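Local coordinates for mutT/nudix family protein (Listeria innocua, PDB 3I9X) that probably acts as a hydrolase of the Nudix family, the chain being the Nudix-domain portion of a longer protein, at residues A[33-38]-A[44-49]; A[148-153]-A[167-172]. One frame throughout, in Å; residues are numbered along the deposited sequence.

Interaction 1: residues A[33-38]-A[44-49]; sequences ILTTVK and PTLHIL
T36 and H47 face each other as a hydrogen-bonded pair of a beta hairpin, their two backbone bonds running from T36 N to H47 O at 2.9 Å and from H47 N to T36 O at 2.8 Å. K38 and T45 form a second such pair, and L49 N reaches L34 O in a nearly straight bond of 170°. The segments run antiparallel, their axes coming within 4.4 Å. Beyond the L49 bond, a water takes over: it accepts from L34 N and donates to L49 O.

On the face of I33, T35, V37, L46 and I48 the tight end is aliphatic. I33 CD1 meets I48 CD1 at 3.8 Å; I48 reaches it because its chain is fully extended, CG1 anti to the backbone N (chi1 -179°). The beta-branched side chains of I33 and I48 suit this place, filling the buried end of the face close to the backbone. Toward the turn V37 CG1 still touches P44 CB, at 3.8 Å, but V37 is partly exposed and P44 lies in solvent.

The other face carries the histidine. K38 lays its methylene CG over one face of the H47 ring, 3.7 Å from the centroid, a CH-pi contact that uses the greasy stem of a lysine whose NZ pairs with E133. The ring's rotation is fixed from within its own strand: H47 ND1 donates to T45 O at 2.8 Å. That carbonyl also accepts from K38 N, the two donors arriving from opposite faces of its plane.

T35 OG1 and T36 OG1 bond to the carbonyls of A125, in neighbouring strand 118-126, and V127, just past its end. Helix 161-177 packs on I33, L46 and I48, while helix 129-137 lies against L34 and T36.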
ATOM      1  N   ILE A  33      -3.553 -13.269   0.301  1.00 38.54           N
ATOM      2  CA  ILE A  33      -3.250 -14.370   1.206  1.00 38.28           C
ATOM      3  C   ILE A  33      -4.595 -14.883   1.716  1.00 38.42           C
ATOM      4  O   ILE A  33      -5.259 -14.247   2.554  1.00 38.20           O
ATOM      5  CB  ILE A  33      -2.383 -13.904   2.316  1.00 38.04           C
ATOM      6  CG1 ILE A  33      -1.037 -13.463   1.743  1.00 42.16           C
ATOM      7  CG2 ILE A  33      -2.166 -14.947   3.352  1.00 38.13           C
ATOM      8  CD1 ILE A  33      -0.234 -14.592   1.352  1.00 46.18           C
ATOM      9  N   LEU A  34      -4.987 -16.036   1.203  1.00 37.72           N
ATOM     10  CA  LEU A  34      -6.289 -16.618   1.484  1.00 39.09           C
ATOM     11  C   LEU A  34      -6.190 -17.765   2.456  1.00 38.46           C
ATOM     12  O   LEU A  34      -5.763 -18.868   2.077  1.00 37.02           O
ATOM     13  CB  LEU A  34      -6.884 -17.131   0.179  1.00 40.19           C
ATOM     14  CG  LEU A  34      -8.371 -17.206  -0.023  1.00 43.86           C
ATOM     15  CD1 LEU A  34      -8.992 -16.009   0.678  1.00 48.05           C
ATOM     16  CD2 LEU A  34      -8.699 -17.186  -1.554  1.00 44.25           C
ATOM     17  N   THR A  35      -6.598 -17.526   3.694  1.00 38.85           N
ATOM     18  CA  THR A  35      -6.371 -18.499   4.772  1.00 39.37           C
ATOM     19  C   THR A  35      -7.623 -19.045   5.423  1.00 40.44           C
ATOM     20  O   THR A  35      -8.711 -18.459   5.318  1.00 40.86           O
ATOM     21  CB  THR A  35      -5.485 -17.921   5.855  1.00 39.29           C
ATOM     22  OG1 THR A  35      -6.205 -16.982   6.643  1.00 38.55           O
ATOM     23  CG2 THR A  35      -4.247 -17.238   5.258  1.00 39.07           C
ATOM     24  N   THR A  36      -7.459 -20.192   6.073  1.00 40.77           N
ATOM     25  CA  THR A  36      -8.489 -20.798   6.919  1.00 42.69           C
ATOM     26  C   THR A  36      -7.816 -21.505   8.081  1.00 43.91           C
ATOM     27  O   THR A  36      -6.590 -21.571   8.161  1.00 43.80           O
ATOM     28  CB  THR A  36      -9.401 -21.757   6.173  1.00 42.84           C
ATOM     29  OG1 THR A  36     -10.508 -22.114   7.014  1.00 44.47           O
ATOM     30  CG2 THR A  36      -8.679 -23.009   5.753  1.00 40.95           C
ATOM     31  N   VAL A  37      -8.624 -21.962   9.019  1.00 45.46           N
ATOM     32  CA  VAL A  37      -8.127 -22.722  10.150  1.00 45.76           C
ATOM     33  C   VAL A  37      -8.816 -24.069  10.034  1.00 48.06           C
ATOM     34  O   VAL A  37     -10.011 -24.136   9.777  1.00 47.97           O
ATOM     35  CB  VAL A  37      -8.407 -22.029  11.490  1.00 45.61           C
ATOM     36  CG1 VAL A  37      -8.184 -23.002  12.685  1.00 44.87           C
ATOM     37  CG2 VAL A  37      -7.511 -20.794  11.674  1.00 43.00           C
ATOM     38  N   LYS A  38      -8.043 -25.142  10.090  1.00 50.06           N
ATOM     39  CA  LYS A  38      -8.634 -26.472  10.121  1.00 52.21           C
ATOM     40  C   LYS A  38      -7.689 -27.451  10.783  1.00 53.68           C
ATOM     41  O   LYS A  38      -6.496 -27.151  10.988  1.00 53.31           O
ATOM     42  CB  LYS A  38      -9.028 -26.966   8.719  1.00 52.39           C
ATOM     43  CG  LYS A  38      -7.868 -27.332   7.795  1.00 53.40           C
ATOM     44  CD  LYS A  38      -8.367 -27.816   6.414  1.00 54.91           C
ATOM     45  CE  LYS A  38      -7.668 -29.093   5.907  1.00 56.40           C
ATOM     46  NZ  LYS A  38      -8.633 -30.002   5.241  1.00 57.33           N
ATOM     47  N   PRO A  44      -5.936 -27.394  15.481  1.00 56.73           N
ATOM     48  CA  PRO A  44      -6.334 -26.287  14.587  1.00 54.51           C
ATOM     49  C   PRO A  44      -5.131 -25.567  14.011  1.00 51.68           C
ATOM     50  O   PRO A  44      -4.342 -24.980  14.746  1.00 50.68           O
ATOM     51  CB  PRO A  44      -7.160 -25.348  15.472  1.00 55.16           C
ATOM     52  CG  PRO A  44      -6.965 -25.825  16.922  1.00 56.68           C
ATOM     53  CD  PRO A  44      -6.422 -27.231  16.869  1.00 56.72           C
ATOM     54  N   THR A  45      -4.996 -25.630  12.686  1.00 48.64           N
ATOM     55  CA  THR A  45      -3.810 -25.102  12.015  1.00 45.88           C
ATOM     56  C   THR A  45      -4.192 -24.150  10.859  1.00 43.70           C
ATOM     57  O   THR A  45      -5.138 -24.398  10.094  1.00 42.59           O
ATOM     58  CB  THR A  45      -2.899 -26.275  11.521  1.00 46.53           C
ATOM     59  OG1 THR A  45      -2.571 -27.109  12.642  1.00 49.07           O
ATOM     60  CG2 THR A  45      -1.585 -25.765  10.851  1.00 41.80           C
ATOM     61  N   LEU A  46      -3.445 -23.058  10.775  1.00 41.76           N
ATOM     62  CA  LEU A  46      -3.627 -22.043   9.743  1.00 40.90           C
ATOM     63  C   LEU A  46      -3.218 -22.664   8.432  1.00 39.55           C
ATOM     64  O   LEU A  46      -2.129 -23.205   8.340  1.00 37.63           O
ATOM     65  CB  LEU A  46      -2.736 -20.835  10.037  1.00 40.55           C
ATOM     66  CG  LEU A  46      -3.043 -19.596   9.171  1.00 42.82           C
ATOM     67  CD1 LEU A  46      -4.358 -18.957   9.653  1.00 38.72           C
ATOM     68  CD2 LEU A  46      -1.901 -18.572   9.212  1.00 41.61           C
ATOM     69  N   HIS A  47      -4.121 -22.645   7.459  1.00 39.41           N
ATOM     70  CA  HIS A  47      -3.835 -23.102   6.091  1.00 38.78           C
ATOM     71  C   HIS A  47      -3.957 -21.969   5.084  1.00 38.69           C
ATOM     72  O   HIS A  47      -4.761 -21.037   5.278  1.00 38.70           O
ATOM     73  CB  HIS A  47      -4.826 -24.194   5.673  1.00 39.11           C
ATOM     74  CG  HIS A  47      -4.589 -25.525   6.310  1.00 40.95           C
ATOM     75  ND1 HIS A  47      -4.546 -25.701   7.678  1.00 43.52           N
ATOM     76  CD2 HIS A  47      -4.370 -26.750   5.761  1.00 44.87           C
ATOM     77  CE1 HIS A  47      -4.324 -26.980   7.941  1.00 46.64           C
ATOM     78  NE2 HIS A  47      -4.219 -27.640   6.797  1.00 46.11           N
ATOM     79  N   ILE A  48      -3.236 -22.097   3.959  1.00 36.89           N
ATOM     80  CA  ILE A  48      -3.280 -21.134   2.872  1.00 35.79           C
ATOM     81  C   ILE A  48      -3.584 -21.784   1.515  1.00 35.95           C
ATOM     82  O   ILE A  48      -3.080 -22.882   1.218  1.00 34.40           O
ATOM     83  CB  ILE A  48      -1.980 -20.309   2.842  1.00 35.63           C
ATOM     84  CG1 ILE A  48      -2.025 -19.297   1.732  1.00 34.34           C
ATOM     85  CG2 ILE A  48      -0.707 -21.216   2.704  1.00 37.34           C
ATOM     86  CD1 ILE A  48      -0.915 -18.266   1.765  1.00 32.83           C
ATOM     87  N   LEU A  49      -4.440 -21.127   0.712  1.00 34.39           N
ATOM     88  CA  LEU A  49      -4.684 -21.532  -0.668  1.00 34.98           C
ATOM     89  C   LEU A  49      -3.634 -20.965  -1.638  1.00 36.13           C
ATOM     90  O   LEU A  49      -3.423 -19.749  -1.746  1.00 36.43           O
ATOM     91  CB  LEU A  49      -6.052 -21.100  -1.170  1.00 33.67           C
ATOM     92  CG  LEU A  49      -6.518 -21.850  -2.417  1.00 36.98           C
ATOM     93  CD1 LEU A  49      -7.036 -23.274  -2.090  1.00 37.96           C
ATOM     94  CD2 LEU A  49      -7.642 -21.084  -3.207  1.00 39.03           C
TER
HETATM   95  O   HOH W   1      -3.178 -17.266  -0.479  1.00 35.83           O

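Interaction 2: residues A[148-153]-A[167-172]; sequences PMTEAL and KAFSAI
M149 and F169 bring the backbones no nearer than 7.6 Å between CA atoms, so the short helix 149-152, with P148 at its N-cap, and the long helix 161-177 meet through side chains. Both of these residues direct CB toward the other segment, and most of the contact is theirs.

M149 sets its CG over one face of the F169 ring, 3.6 Å from the centroid and 16° off the ring normal, a CH-pi contact displaced toward the rim. Its closest ring atom is F169 CD1, at 3.5 Å. The methionine extends first, CG anti to the backbone N (chi1 172°), then bends at the next two torsions, which carries the thioether past the ring and brings CE to 4.1 Å from F169 CB. SD itself stands obliquely to the ring, 4.9 Å from its centroid, in a Met-aromatic contact. An unbranched, flexible chain suits this place because it can follow the broad flat face that F169 offers and continue down to the stem of the phenyl group.

L153, one helical turn after M149, adds a methyl: its CD1 lies 4.1 Å from F169 CD2, approaching obliquely, and its branched end suits a place where it also meets L162 and L165. T150 CG2 only grazes CZ, at the more exposed margin. The contact is therefore wholly apolar, with buried M149 on its inner side and solvent-exposed T150 on its outer.

Beneath both helices runs strand 43-52, while A168 and I172 of helix 161-177 rest on I33 and T35 of strand 27-40.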
ATOM      1  N   PRO A 148      -0.965 -26.277   5.006  1.00 43.03           N
ATOM      2  CA  PRO A 148      -0.625 -25.741   6.309  1.00 43.58           C
ATOM      3  C   PRO A 148       0.419 -24.692   6.069  1.00 43.83           C
ATOM      4  O   PRO A 148       1.172 -24.805   5.105  1.00 43.35           O
ATOM      5  CB  PRO A 148      -0.034 -26.938   7.072  1.00 43.17           C
ATOM      6  CG  PRO A 148      -0.358 -28.142   6.292  1.00 44.41           C
ATOM      7  CD  PRO A 148      -0.586 -27.705   4.865  1.00 43.89           C
ATOM      8  N   MET A 149       0.462 -23.661   6.886  1.00 44.49           N
ATOM      9  CA  MET A 149       1.251 -22.502   6.493  1.00 45.78           C
ATOM     10  C   MET A 149       2.720 -22.826   6.614  1.00 46.58           C
ATOM     11  O   MET A 149       3.515 -22.367   5.804  1.00 45.89           O
ATOM     12  CB  MET A 149       0.884 -21.235   7.269  1.00 45.58           C
ATOM     13  CG  MET A 149       1.816 -20.048   7.009  1.00 44.95           C
ATOM     14  SD  MET A 149       1.590 -19.163   5.447  1.00 39.75           S
ATOM     15  CE  MET A 149       0.180 -18.097   5.976  1.00 43.73           C
ATOM     16  N   THR A 150       3.087 -23.672   7.574  1.00 48.40           N
ATOM     17  CA  THR A 150       4.496 -24.030   7.742  1.00 49.07           C
ATOM     18  C   THR A 150       5.038 -24.829   6.540  1.00 48.43           C
ATOM     19  O   THR A 150       6.162 -24.608   6.139  1.00 49.37           O
ATOM     20  CB  THR A 150       4.762 -24.757   9.075  1.00 50.11           C
ATOM     21  OG1 THR A 150       4.078 -26.013   9.080  1.00 52.04           O
ATOM     22  CG2 THR A 150       4.313 -23.890  10.262  1.00 50.58           C
ATOM     23  N   GLU A 151       4.226 -25.708   5.960  1.00 48.10           N
ATOM     24  CA  GLU A 151       4.535 -26.405   4.701  1.00 47.78           C
ATOM     25  C   GLU A 151       4.567 -25.444   3.482  1.00 47.13           C
ATOM     26  O   GLU A 151       5.462 -25.544   2.614  1.00 47.09           O
ATOM     27  CB  GLU A 151       3.505 -27.518   4.467  1.00 48.21           C
ATOM     28  CG  GLU A 151       3.807 -28.465   3.280  1.00 52.04           C
ATOM     29  CD  GLU A 151       2.728 -29.533   3.026  1.00 54.43           C
ATOM     30  OE1 GLU A 151       2.636 -30.036   1.858  1.00 55.38           O
ATOM     31  OE2 GLU A 151       1.991 -29.875   3.988  1.00 56.59           O
ATOM     32  N   ALA A 152       3.614 -24.508   3.431  1.00 44.52           N
ATOM     33  CA  ALA A 152       3.566 -23.523   2.344  1.00 43.92           C
ATOM     34  C   ALA A 152       4.841 -22.705   2.309  1.00 43.22           C
ATOM     35  O   ALA A 152       5.356 -22.397   1.235  1.00 42.72           O
ATOM     36  CB  ALA A 152       2.348 -22.622   2.448  1.00 41.47           C
ATOM     37  N   LEU A 153       5.367 -22.371   3.471  1.00 43.70           N
ATOM     38  CA  LEU A 153       6.618 -21.622   3.527  1.00 45.58           C
ATOM     39  C   LEU A 153       7.838 -22.360   2.920  1.00 46.75           C
ATOM     40  O   LEU A 153       8.873 -21.729   2.687  1.00 46.88           O
ATOM     41  CB  LEU A 153       6.964 -21.218   4.967  1.00 45.87           C
ATOM     42  CG  LEU A 153       6.060 -20.159   5.622  1.00 47.02           C
ATOM     43  CD1 LEU A 153       6.409 -20.024   7.122  1.00 47.81           C
ATOM     44  CD2 LEU A 153       6.182 -18.804   4.906  1.00 44.36           C
ATOM     45  N   LYS A 167       5.304 -12.194   5.935  1.00 44.99           N
ATOM     46  CA  LYS A 167       4.698 -11.006   6.554  1.00 44.81           C
ATOM     47  C   LYS A 167       3.180 -11.208   6.902  1.00 45.43           C
ATOM     48  O   LYS A 167       2.664 -10.631   7.876  1.00 44.87           O
ATOM     49  CB  LYS A 167       4.917  -9.757   5.710  1.00 44.51           C
ATOM     50  N   ALA A 168       2.478 -12.037   6.135  1.00 44.89           N
ATOM     51  CA  ALA A 168       1.059 -12.285   6.426  1.00 45.43           C
ATOM     52  C   ALA A 168       0.970 -13.185   7.640  1.00 45.67           C
ATOM     53  O   ALA A 168       0.251 -12.894   8.561  1.00 44.78           O
ATOM     54  CB  ALA A 168       0.332 -12.889   5.260  1.00 43.67           C
ATOM     55  N   PHE A 169       1.703 -14.281   7.616  1.00 46.96           N
ATOM     56  CA  PHE A 169       1.704 -15.218   8.715  1.00 48.89           C
ATOM     57  C   PHE A 169       1.942 -14.440  10.006  1.00 49.79           C
ATOM     58  O   PHE A 169       1.189 -14.574  10.979  1.00 50.09           O
ATOM     59  CB  PHE A 169       2.798 -16.249   8.475  1.00 49.37           C
ATOM     60  CG  PHE A 169       2.759 -17.458   9.375  1.00 52.92           C
ATOM     61  CD1 PHE A 169       1.561 -18.016   9.824  1.00 57.08           C
ATOM     62  CD2 PHE A 169       3.946 -18.081   9.735  1.00 56.54           C
ATOM     63  CE1 PHE A 169       1.551 -19.187  10.611  1.00 57.62           C
ATOM     64  CE2 PHE A 169       3.945 -19.231  10.547  1.00 59.40           C
ATOM     65  CZ  PHE A 169       2.733 -19.784  10.971  1.00 59.57           C
ATOM     66  N   SER A 170       2.946 -13.584   9.988  1.00 51.09           N
ATOM     67  CA  SER A 170       3.329 -12.808  11.162  1.00 52.40           C
ATOM     68  C   SER A 170       2.201 -11.893  11.639  1.00 51.97           C
ATOM     69  O   SER A 170       1.875 -11.888  12.833  1.00 52.23           O
ATOM     70  CB  SER A 170       4.582 -11.983  10.842  1.00 53.20           C
ATOM     71  OG  SER A 170       4.901 -11.121  11.912  1.00 56.67           O
ATOM     72  N   ALA A 171       1.600 -11.143  10.720  1.00 50.62           N
ATOM     73  CA  ALA A 171       0.453 -10.282  11.056  1.00 50.40           C
ATOM     74  C   ALA A 171      -0.793 -11.042  11.533  1.00 49.72           C
ATOM     75  O   ALA A 171      -1.516 -10.564  12.421  1.00 48.67           O
ATOM     76  CB  ALA A 171       0.081  -9.414   9.900  1.00 49.89           C
ATOM     77  N   ILE A 172      -1.058 -12.202  10.928  1.00 49.35           N
ATOM     78  CA  ILE A 172      -2.263 -12.982  11.259  1.00 48.86           C
ATOM     79  C   ILE A 172      -2.084 -13.595  12.654  1.00 50.38           C
ATOM     80  O   ILE A 172      -2.970 -13.506  13.490  1.00 50.29           O
ATOM     81  CB  ILE A 172      -2.562 -14.078  10.217  1.00 47.47           C
ATOM     82  CG1 ILE A 172      -3.111 -13.437   8.944  1.00 47.95           C
ATOM     83  CG2 ILE A 172      -3.547 -15.130  10.780  1.00 44.87           C
ATOM     84  CD1 ILE A 172      -3.122 -14.356   7.693  1.00 47.10           C
TER

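Interaction 1 comes first along the chain, a local hairpin of strands 27-40 and 43-52; interaction 2 follows, joining helices 149-152 and 161-177. Their centres are about 9 Å apart, on the same side of the chain's centre. They meet directly: L46 CD2 packs at 3.6 Å from F169 CD1, I48 CG2 lies 3.4 Å from A152 CB, and L46 O probably accepts a hydrogen bond from M149 N. Strand 144-148, paired with 43-52, leads straight into helix 149-152. The two contacts thus form successive layers, sheet and then helices, of the alpha-beta-alpha sandwich characteristic of Nudix domains.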